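Local structure of DnaJ homolog subfamily C member 10 (Mus musculus, 3APQ) at residues R158-C161 with R162-V166; R137-A140 with K141-G145. The protein reduces disulfides in the endoplasmic reticulum, for correct folding and for degradation of misfolded proteins, and is represented here by its J and first thioredoxin domains. All coordinates share one frame; numbering follows the deposited sequence. Where two conformers were deposited one is given.

Contact 1 of 2, residues R158-C161 with R162-V166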
ATOM      1  N   ARG A 158       1.851   8.541   7.086  1.00 23.82           N
ATOM      2  CA  ARG A 158       1.396   9.911   6.871  1.00 25.83           C
ATOM      3  C   ARG A 158       2.566  10.821   6.659  1.00 25.58           C
ATOM      4  O   ARG A 158       2.491  11.761   5.870  1.00 26.99           O
ATOM      5  CB  ARG A 158       0.571  10.404   8.064  1.00 26.29           C
ATOM      6  CG  ARG A 158      -0.719   9.613   8.210  1.00 29.73           C
ATOM      7  CD  ARG A 158      -1.729   9.981   7.176  1.00 30.14           C
ATOM      8  NE  ARG A 158      -2.965   9.187   7.309  1.00 32.76           N
ATOM      9  CZ  ARG A 158      -3.950   9.189   6.420  1.00 32.94           C
ATOM     10  NH1 ARG A 158      -3.860   9.924   5.324  1.00 33.65           N
ATOM     11  NH2 ARG A 158      -5.024   8.430   6.614  1.00 35.33           N
ATOM     12  N   MET A 159       3.644  10.521   7.370  1.00 26.31           N
ATOM     13  CA  MET A 159       4.772  11.423   7.343  0.50 27.28           C
ATOM     14  C   MET A 159       5.505  11.352   5.988  1.00 26.27           C
ATOM     15  O   MET A 159       5.906  12.414   5.462  1.00 25.89           O
ATOM     16  CB  MET A 159       5.605  11.248   8.607  0.50 28.69           C
ATOM     17  CG  MET A 159       4.788  11.685   9.857  0.50 30.48           C
ATOM     18  SD  MET A 159       4.523  13.481   9.986  0.50 36.09           S
ATOM     19  CE  MET A 159       2.835  13.688   9.386  0.50 30.06           C
ATOM     20  N   LEU A 160       5.566  10.161   5.393  1.00 24.81           N
ATOM     21  CA  LEU A 160       6.089  10.017   4.040  1.00 22.62           C
ATOM     22  C   LEU A 160       5.308  10.947   3.112  1.00 22.19           C
ATOM     23  O   LEU A 160       5.899  11.788   2.437  1.00 22.01           O
ATOM     24  CB  LEU A 160       6.002   8.548   3.577  1.00 21.66           C
ATOM     25  CG  LEU A 160       6.437   8.262   2.115  1.00 23.02           C
ATOM     26  CD1 LEU A 160       7.865   8.776   1.789  1.00 24.63           C
ATOM     27  CD2 LEU A 160       6.279   6.764   1.849  1.00 25.07           C
ATOM     28  N   CYS A 161       3.973  10.854   3.117  1.00 19.68           N
ATOM     29  CA  CYS A 161       3.161  11.739   2.276  1.00 20.28           C
ATOM     30  C   CYS A 161       3.418  13.202   2.591  1.00 20.55           C
ATOM     31  O   CYS A 161       3.579  14.024   1.668  1.00 21.60           O
ATOM     32  CB  CYS A 161       1.678  11.343   2.345  1.00 18.47           C
ATOM     33  SG  CYS A 161       1.681   9.641   1.703  1.00 21.29           S
ATOM     34  N   ARG A 162       3.512  13.527   3.873  1.00 21.12           N
ATOM     35  CA  ARG A 162       3.732  14.929   4.239  1.00 22.08           C
ATOM     36  C   ARG A 162       5.069  15.396   3.694  1.00 24.03           C
ATOM     37  O   ARG A 162       5.192  16.516   3.167  1.00 24.81           O
ATOM     38  CB  ARG A 162       3.655  15.160   5.754  1.00 22.45           C
ATOM     39  CG  ARG A 162       3.989  16.601   6.127  1.00 24.54           C
ATOM     40  CD  ARG A 162       3.740  16.811   7.620  1.00 24.72           C
ATOM     41  NE  ARG A 162       2.320  16.670   7.893  1.00 26.30           N
ATOM     42  CZ  ARG A 162       1.463  17.692   7.799  1.00 31.93           C
ATOM     43  NH1 ARG A 162       1.923  18.898   7.468  1.00 29.73           N
ATOM     44  NH2 ARG A 162       0.166  17.518   8.054  1.00 28.49           N
ATOM     45  N   MET A 163       6.056  14.523   3.799  1.00 24.80           N
ATOM     46  CA  MET A 163       7.419  14.849   3.385  0.60 26.90           C
ATOM     47  C   MET A 163       7.432  15.207   1.899  1.00 27.02           C
ATOM     48  O   MET A 163       8.157  16.118   1.471  1.00 26.86           O
ATOM     49  CB  MET A 163       8.341  13.670   3.653  0.60 26.90           C
ATOM     50  CG  MET A 163       8.693  13.489   5.125  0.60 29.12           C
ATOM     51  SD  MET A 163       9.656  11.992   5.417  0.60 35.92           S
ATOM     52  CE  MET A 163      10.164  11.533   3.759  0.60 32.47           C
ATOM     53  N   LYS A 164       6.622  14.500   1.126  1.00 25.19           N
ATOM     54  CA  LYS A 164       6.613  14.698  -0.310  1.00 27.00           C
ATOM     55  C   LYS A 164       5.628  15.771  -0.752  1.00 28.04           C
ATOM     56  O   LYS A 164       5.328  15.899  -1.972  1.00 28.76           O
ATOM     57  CB  LYS A 164       6.344  13.376  -1.021  1.00 26.81           C
ATOM     58  CG  LYS A 164       7.314  12.272  -0.619  1.00 27.52           C
ATOM     59  CD  LYS A 164       8.772  12.710  -0.922  1.00 28.61           C
ATOM     60  CE  LYS A 164       9.788  11.823  -0.187  1.00 32.53           C
ATOM     61  NZ  LYS A 164      11.203  12.353  -0.292  1.00 31.87           N
ATOM     62  N   GLY A 165       5.152  16.539   0.216  1.00 27.89           N
ATOM     63  CA  GLY A 165       4.217  17.635  -0.035  1.00 29.99           C
ATOM     64  C   GLY A 165       2.875  17.133  -0.554  1.00 29.23           C
ATOM     65  O   GLY A 165       2.306  17.722  -1.485  1.00 29.19           O
ATOM     66  N   VAL A 166       2.406  16.021   0.016  1.00 27.73           N
ATOM     67  CA  VAL A 166       1.096  15.468  -0.282  1.00 27.30           C
ATOM     68  C   VAL A 166       0.125  15.687   0.892  1.00 28.70           C
ATOM     69  O   VAL A 166       0.241  15.032   1.927  1.00 29.14           O
ATOM     70  CB  VAL A 166       1.177  13.949  -0.519  1.00 26.46           C
ATOM     71  CG1 VAL A 166      -0.240  13.416  -0.736  1.00 24.74           C
ATOM     72  CG2 VAL A 166       2.072  13.638  -1.731  1.00 26.31           C
TER

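Contact 2 of 2, residues R137-A140 with K141-G145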
ATOM      1  N   ARG A 137      -5.316   1.278 -12.743  1.00 13.17           N
ATOM      2  CA  ARG A 137      -5.015  -0.110 -13.114  1.00 14.11           C
ATOM      3  C   ARG A 137      -4.962  -0.299 -14.645  1.00 15.66           C
ATOM      4  O   ARG A 137      -4.068  -0.967 -15.150  1.00 15.16           O
ATOM      5  CB  ARG A 137      -6.101  -1.052 -12.594  1.00 14.99           C
ATOM      6  CG  ARG A 137      -6.160  -1.165 -11.067  1.00 12.35           C
ATOM      7  CD  ARG A 137      -7.370  -2.014 -10.686  1.00 16.91           C
ATOM      8  NE  ARG A 137      -7.383  -2.087  -9.229  1.00 15.11           N
ATOM      9  CZ  ARG A 137      -8.355  -1.612  -8.466  1.00 21.27           C
ATOM     10  NH1 ARG A 137      -9.489  -1.144  -9.028  1.00 15.98           N
ATOM     11  NH2 ARG A 137      -8.209  -1.658  -7.134  1.00 19.06           N
ATOM     12  N   GLU A 138      -5.928   0.300 -15.370  1.00 17.30           N
ATOM     13  CA  GLU A 138      -5.980   0.171 -16.834  1.00 18.62           C
ATOM     14  C   GLU A 138      -4.767   0.880 -17.463  1.00 18.38           C
ATOM     15  O   GLU A 138      -4.125   0.361 -18.407  1.00 16.55           O
ATOM     16  CB  GLU A 138      -7.312   0.745 -17.397  1.00 21.00           C
ATOM     17  CG  GLU A 138      -7.373   0.702 -18.955  1.00 27.61           C
ATOM     18  CD  GLU A 138      -8.635   1.373 -19.567  1.00 34.16           C
ATOM     19  OE1 GLU A 138      -9.151   2.374 -18.982  1.00 33.85           O
ATOM     20  OE2 GLU A 138      -9.064   0.907 -20.654  1.00 33.35           O
ATOM     21  N   PHE A 139      -4.444   2.050 -16.915  1.00 15.71           N
ATOM     22  CA  PHE A 139      -3.281   2.810 -17.378  1.00 16.47           C
ATOM     23  C   PHE A 139      -1.990   1.995 -17.159  1.00 14.93           C
ATOM     24  O   PHE A 139      -1.121   1.904 -18.060  1.00 15.35           O
ATOM     25  CB  PHE A 139      -3.258   4.146 -16.608  1.00 17.48           C
ATOM     26  CG  PHE A 139      -1.916   4.791 -16.539  1.00 17.95           C
ATOM     27  CD1 PHE A 139      -1.335   5.329 -17.672  1.00 16.34           C
ATOM     28  CD2 PHE A 139      -1.234   4.869 -15.343  1.00 18.30           C
ATOM     29  CE1 PHE A 139      -0.083   5.941 -17.598  1.00 18.97           C
ATOM     30  CE2 PHE A 139       0.017   5.442 -15.273  1.00 17.73           C
ATOM     31  CZ  PHE A 139       0.592   5.988 -16.425  1.00 17.70           C
ATOM     32  N   ALA A 140      -1.846   1.425 -15.955  1.00 14.40           N
ATOM     33  CA  ALA A 140      -0.634   0.654 -15.629  1.00 13.70           C
ATOM     34  C   ALA A 140      -0.436  -0.528 -16.583  1.00 14.86           C
ATOM     35  O   ALA A 140       0.696  -0.843 -16.983  1.00 15.85           O
ATOM     36  CB  ALA A 140      -0.624   0.172 -14.114  1.00 12.27           C
ATOM     37  N   LYS A 141      -1.520  -1.146 -17.024  1.00 14.48           N
ATOM     38  CA  LYS A 141      -1.393  -2.202 -18.031  1.00 16.98           C
ATOM     39  C   LYS A 141      -0.945  -1.660 -19.358  1.00 17.12           C
ATOM     40  O   LYS A 141      -0.152  -2.295 -20.058  1.00 15.52           O
ATOM     41  CB  LYS A 141      -2.718  -2.890 -18.252  1.00 17.74           C
ATOM     42  CG  LYS A 141      -3.194  -3.608 -17.004  1.00 21.01           C
ATOM     43  CD  LYS A 141      -4.640  -3.716 -17.136  1.00 29.25           C
ATOM     44  CE  LYS A 141      -5.034  -5.110 -17.217  1.00 33.38           C
ATOM     45  NZ  LYS A 141      -5.437  -5.340 -15.835  1.00 33.30           N
ATOM     46  N   GLU A 142      -1.469  -0.495 -19.707  1.00 16.22           N
ATOM     47  CA  GLU A 142      -1.177   0.045 -21.046  1.00 18.13           C
ATOM     48  C   GLU A 142       0.285   0.430 -21.218  1.00 17.62           C
ATOM     49  O   GLU A 142       0.891   0.157 -22.261  1.00 18.20           O
ATOM     50  CB  GLU A 142      -2.100   1.236 -21.344  1.00 19.70           C
ATOM     51  CG  GLU A 142      -1.778   1.902 -22.631  1.00 25.85           C
ATOM     52  CD  GLU A 142      -3.001   2.466 -23.333  1.00 34.86           C
ATOM     53  OE1 GLU A 142      -4.152   2.255 -22.859  1.00 39.90           O
ATOM     54  OE2 GLU A 142      -2.793   3.157 -24.345  1.00 38.69           O
ATOM     55  N   VAL A 143       0.864   1.024 -20.177  1.00 16.08           N
ATOM     56  CA  VAL A 143       2.250   1.455 -20.192  1.00 17.20           C
ATOM     57  C   VAL A 143       3.205   0.482 -19.509  1.00 16.73           C
ATOM     58  O   VAL A 143       4.351   0.838 -19.203  1.00 15.92           O
ATOM     59  CB  VAL A 143       2.424   2.879 -19.536  1.00 16.31           C
ATOM     60  CG1 VAL A 143       1.666   3.958 -20.319  1.00 15.35           C
ATOM     61  CG2 VAL A 143       2.038   2.878 -18.055  1.00 14.21           C
ATOM     62  N   ASP A 144       2.744  -0.741 -19.252  1.00 16.77           N
ATOM     63  CA  ASP A 144       3.591  -1.714 -18.561  1.00 16.14           C
ATOM     64  C   ASP A 144       4.974  -1.868 -19.198  1.00 16.08           C
ATOM     65  O   ASP A 144       5.089  -2.191 -20.373  1.00 16.93           O
ATOM     66  CB  ASP A 144       2.845  -3.071 -18.532  1.00 15.83           C
ATOM     67  CG  ASP A 144       3.482  -4.072 -17.599  1.00 20.18           C
ATOM     68  OD1 ASP A 144       4.183  -3.665 -16.634  1.00 22.48           O
ATOM     69  OD2 ASP A 144       3.246  -5.289 -17.804  1.00 20.67           O
ATOM     70  N   GLY A 145       6.025  -1.649 -18.402  1.00 15.81           N
ATOM     71  CA  GLY A 145       7.402  -1.862 -18.820  1.00 15.57           C
ATOM     72  C   GLY A 145       8.010  -0.607 -19.433  1.00 17.89           C
ATOM     73  O   GLY A 145       9.233  -0.564 -19.669  1.00 18.59           O
TER
HETATM   74  O   HOH W   1      -6.198   0.587 -22.314  1.00 41.50           O

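Contact 1 of 2, residues R158-C161 with R162-V166
C161 and V166 meet on the buried side of a short helix end, CB of C161 standing 3.9 Å from CB of V166. The carbonyl O of C161 takes up two backbone N-H groups where the helix ends. It accepts a bond from V166 N at 2.8 Å, with the donor tilted 33° from the carbonyl plane, and a weak one from K164 N, while CB of V166 rests against the same oxygen. G165, at positive phi, is the C-prime residue of a Schellman motif: the bond from V166 N to C161 O encloses the one from G165 N to R162 O, and the helix 158-163 of the thioredoxin fold stops here. C161 is further fixed by its disulfide to C154, and F121 of the central sheet touches both C161 and V166. L160 is buried too and touches V152 and F107.

Toward solvent the packing is sparser. CD1 of L160 meets CE of K164 only loosely, at 4.1 Å, and CE of M163 at the same distance in the conformer given. M159 and R162 run side by side in the same direction. In the conformer given, one of two, M159 bends at chi2 (-71°) and again at chi3, which brings its methyl CE to the edge of the R162 guanidinium, near its plane, a contact not firmly fixed. M163 is likewise exposed and modelled in two conformers.

Contact 2 of 2, residues R137-A140 with K141-G145
From R137 to V143 the backbone closes the last turn of helix 127-142 with three successive i to i+4 bonds, K141 N to R137 O, E142 N to E138 O and V143 N to F139 O, the last the straightest at 161° and 3.0 Å long. V143 is the first residue to leave helical angles, and its two methyls meet the ring of F139, one turn earlier. Its CG2 lies over one face of that ring, 4.0 Å from the centroid and 23° off the ring normal, displaced toward the rim: a CH-pi contact. CG1 touches the same ring at CE1, 3.8 Å away. With CG of F139 anti to the backbone N (chi1 157°), the ring swings along the helix to reach this valine. Helix 127-142 links strands 117-122 and 148-153 as a beta-alpha-beta unit of the thioredoxin fold, and I149 on the second strand touches F139, A140 and V143. Helix 190-202 covers the ring through L193, V194 and A197. Replacing F139 with an alanine would remove the ring, and would probably leave CG2 of V143 without its aromatic face and open a gap toward helix 190-202.

The polar side chains keep to the outer surface. K141 runs back beside the helix, its CD 3.4 Å from R137 O, whereas R137 reaches away to a salt bridge with D96. One water lies between the two glutamates, donating to E142 OE1 at 2.7 Å and weakly to E138 OE2 at 3.3 Å. The carboxylates otherwise stay apart, OE2 of E138 being 5.6 Å from OE1 of E142. A shared water donor, with K190 as a long, weak ion partner of E142, is likely to ease the repulsion between these like charges.

Both contacts are C-terminal helix ends in the same thioredoxin domain, with centres about 25 Å apart and nearest atoms about 16 Å apart, and strand 148-153 is touched by buried residues of each. Contact 1 packs its inner side on that strand and on helix 104-113, contact 2 on it and on helix 190-202. Each has a buried minority, with more of its residues exposed, but the chemistry differs. The inner side of 158-166 relies on a disulfide and a Schellman turn, that of 137-145 on an aromatic ring. Outside, contact 1 lays a methionine methyl, in one conformer, at a guanidinium edge, whereas contact 2 has a water between two carboxylates, weakly bound to one of them.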